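Local atomic coordinates of PfEMP1 variant 2 of strain MC (Plasmodium falciparum, PDB entry 3C64), a protein that probably binds a host cell-surface receptor, this fragment being the MC179 portion of the CD36-binding cysteine-rich interdomain region. Residues 6-11 / 132-137. Sequence-based numbering, arbitrary orientation.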
loop_
_atom_site.group_PDB
_atom_site.type_symbol
_atom_site.label_atom_id
_atom_site.label_comp_id
_atom_site.label_asym_id
_atom_site.label_seq_id
_atom_site.Cartn_x
_atom_site.Cartn_y
_atom_site.Cartn_z
ATOM N N SER A 6 5.116 -23.625 -0.576
ATOM C CA SER A 6 4.021 -23.011 -1.313
ATOM C C SER A 6 4.589 -21.977 -2.263
ATOM O O SER A 6 5.543 -21.282 -1.921
ATOM C CB SER A 6 3.020 -22.346 -0.353
ATOM O OG SER A 6 3.561 -21.191 0.264
ATOM N N TYR A 7 3.997 -21.875 -3.449
ATOM C CA TYR A 7 4.442 -20.921 -4.462
ATOM C C TYR A 7 4.332 -19.479 -4.023
ATOM O O TYR A 7 5.101 -18.638 -4.470
ATOM C CB TYR A 7 3.699 -21.136 -5.774
ATOM C CG TYR A 7 4.085 -22.435 -6.427
ATOM C CD1 TYR A 7 3.532 -23.641 -5.991
ATOM C CD2 TYR A 7 5.052 -22.476 -7.437
ATOM C CE1 TYR A 7 3.934 -24.857 -6.530
ATOM C CE2 TYR A 7 5.462 -23.689 -7.987
ATOM C CZ TYR A 7 4.899 -24.877 -7.524
ATOM O OH TYR A 7 5.304 -26.094 -8.030
ATOM N N ASN A 8 3.385 -19.196 -3.138
ATOM C CA ASN A 8 3.214 -17.841 -2.638
ATOM C C ASN A 8 4.389 -17.470 -1.749
ATOM O O ASN A 8 4.947 -16.390 -1.885
ATOM C CB ASN A 8 1.898 -17.692 -1.869
ATOM C CG ASN A 8 0.693 -17.712 -2.780
ATOM O OD1 ASN A 8 0.750 -17.241 -3.914
ATOM N ND2 ASN A 8 -0.412 -18.259 -2.288
ATOM N N ALA A 9 4.781 -18.382 -0.867
ATOM C CA ALA A 9 5.898 -18.132 0.027
ATOM C C ALA A 9 7.194 -18.059 -0.771
ATOM O O ALA A 9 8.054 -17.220 -0.509
ATOM C CB ALA A 9 5.977 -19.220 1.077
ATOM N N PHE A 10 7.317 -18.942 -1.753
ATOM C CA PHE A 10 8.487 -18.996 -2.609
ATOM C C PHE A 10 8.669 -17.747 -3.494
ATOM O O PHE A 10 9.795 -17.273 -3.709
ATOM C CB PHE A 10 8.415 -20.252 -3.477
ATOM C CG PHE A 10 9.339 -20.223 -4.651
ATOM C CD1 PHE A 10 10.671 -20.542 -4.501
ATOM C CD2 PHE A 10 8.881 -19.816 -5.896
ATOM C CE1 PHE A 10 11.534 -20.450 -5.570
ATOM C CE2 PHE A 10 9.741 -19.722 -6.974
ATOM C CZ PHE A 10 11.068 -20.037 -6.815
ATOM N N PHE A 11 7.567 -17.256 -4.048
ATOM C CA PHE A 11 7.575 -16.086 -4.913
ATOM C C PHE A 11 8.246 -14.896 -4.241
ATOM O O PHE A 11 9.148 -14.270 -4.809
ATOM C CB PHE A 11 6.141 -15.715 -5.294
ATOM C CG PHE A 11 6.016 -14.371 -5.962
ATOM C CD1 PHE A 11 6.189 -14.243 -7.337
ATOM C CD2 PHE A 11 5.749 -13.230 -5.212
ATOM C CE1 PHE A 11 6.101 -12.999 -7.952
ATOM C CE2 PHE A 11 5.658 -11.979 -5.819
ATOM C CZ PHE A 11 5.834 -11.863 -7.191
ATOM N N LEU A 132 -3.021 -10.558 -3.606
ATOM C CA LEU A 132 -3.502 -9.669 -4.655
ATOM C C LEU A 132 -2.468 -9.456 -5.736
ATOM O O LEU A 132 -2.819 -9.220 -6.893
ATOM C CB LEU A 132 -3.958 -8.320 -4.086
ATOM C CG LEU A 132 -5.239 -8.368 -3.248
ATOM C CD1 LEU A 132 -5.546 -6.992 -2.642
ATOM C CD2 LEU A 132 -6.384 -8.872 -4.121
ATOM N N TYR A 133 -1.194 -9.520 -5.369
ATOM C CA TYR A 133 -0.161 -9.326 -6.363
ATOM C C TYR A 133 0.032 -10.584 -7.204
ATOM O O TYR A 133 -0.001 -10.527 -8.434
ATOM C CB TYR A 133 1.190 -8.890 -5.712
ATOM C CG TYR A 133 2.209 -8.663 -6.799
ATOM C CD1 TYR A 133 2.420 -7.389 -7.309
ATOM C CD2 TYR A 133 2.952 -9.710 -7.339
ATOM C CE1 TYR A 133 3.329 -7.161 -8.331
ATOM C CE2 TYR A 133 3.842 -9.506 -8.387
ATOM C CZ TYR A 133 4.026 -8.227 -8.882
ATOM O OH TYR A 133 4.903 -8.003 -9.933
ATOM N N THR A 134 0.210 -11.722 -6.542
ATOM C CA THR A 134 0.430 -12.977 -7.248
ATOM C C THR A 134 -0.775 -13.383 -8.100
ATOM O O THR A 134 -0.650 -14.173 -9.041
ATOM C CB THR A 134 0.860 -14.083 -6.276
ATOM O OG1 THR A 134 -0.084 -14.160 -5.203
ATOM C CG2 THR A 134 2.243 -13.783 -5.715
ATOM N N LYS A 135 -1.939 -12.829 -7.774
ATOM C CA LYS A 135 -3.147 -13.125 -8.533
ATOM C C LYS A 135 -3.296 -12.179 -9.723
ATOM O O LYS A 135 -3.840 -12.569 -10.771
ATOM C CB LYS A 135 -4.380 -13.047 -7.631
ATOM C CG LYS A 135 -5.689 -13.343 -8.342
ATOM C CD LYS A 135 -6.869 -13.248 -7.389
ATOM C CE LYS A 135 -8.179 -13.543 -8.101
ATOM N NZ LYS A 135 -9.345 -13.454 -7.179
ATOM N N GLY A 136 -2.805 -10.938 -9.588
ATOM C CA GLY A 136 -3.016 -9.972 -10.645
ATOM C C GLY A 136 -1.800 -9.561 -11.486
ATOM O O GLY A 136 -2.005 -8.962 -12.547
ATOM N N PHE A 137 -0.576 -9.874 -11.086
ATOM C CA PHE A 137 0.578 -9.437 -11.886
ATOM C C PHE A 137 0.672 -10.115 -13.239
ATOM O O PHE A 137 1.316 -9.613 -14.161
ATOM C CB PHE A 137 1.876 -9.612 -11.144
ATOM C CG PHE A 137 2.488 -10.988 -11.120
ATOM C CD1 PHE A 137 3.712 -11.240 -11.727
ATOM C CD2 PHE A 137 1.832 -12.036 -10.467
ATOM C CE1 PHE A 137 4.284 -12.512 -11.671
ATOM C CE2 PHE A 137 2.416 -13.296 -10.391
ATOM C CZ PHE A 137 3.649 -13.533 -10.994
#
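Phe11, Tyr133, Thr134 and Phe137 meet where the first turn of helix 7-28 and the later part of the short helix 130-136 run nearly at right angles, their local axes 11.0 Å apart and inclined at 99°. The pairing illustrates how an aromatic cluster can join crossed helices in an all-helical fold, here in a cysteine-rich interdomain region built round a three-helix bundle. At that axial separation the meeting is left to side chains, chiefly the buried Phe11. With CG trans to the backbone N (chi1 169°), the Phe11 ring reaches the side chains of Tyr133, Thr134 and Phe137. The methyl CG2 of Thr134 lies over one face in a CH-pi contact, 3.8 Å from the centroid of the Phe11 ring. The far end of the same ring meets Tyr133 rim to rim, CZ of Phe11 lying 3.3 Å from CE2 of Tyr133, with the planes inclined at 34°. Phe137 approaches obliquely, its CZ 3.9 Å from CE1 of Phe11. Within the second segment, CB of Phe137 packs over a face of the Tyr133 ring, which ties the two aromatic partners of Phe11 to each other. Trp63 and Ile66 of helix 47-72 also touch Phe11, while Tyr133 packs on Leu95 of the second subunit, so the cluster lies between helix 47-72 of its own chain and the second subunit of the assembly. Just before the first turn, at the N-cap position, Ser6 OG accepts from Ala9 N at 3.3 Å. Buried Thr134 divides its two branches: CG2 serves the Phe11 ring, whereas OG1, weakly hydrogen-bonded to Gly131 O, lies 3.4 Å from OD1 of the exposed Asn8.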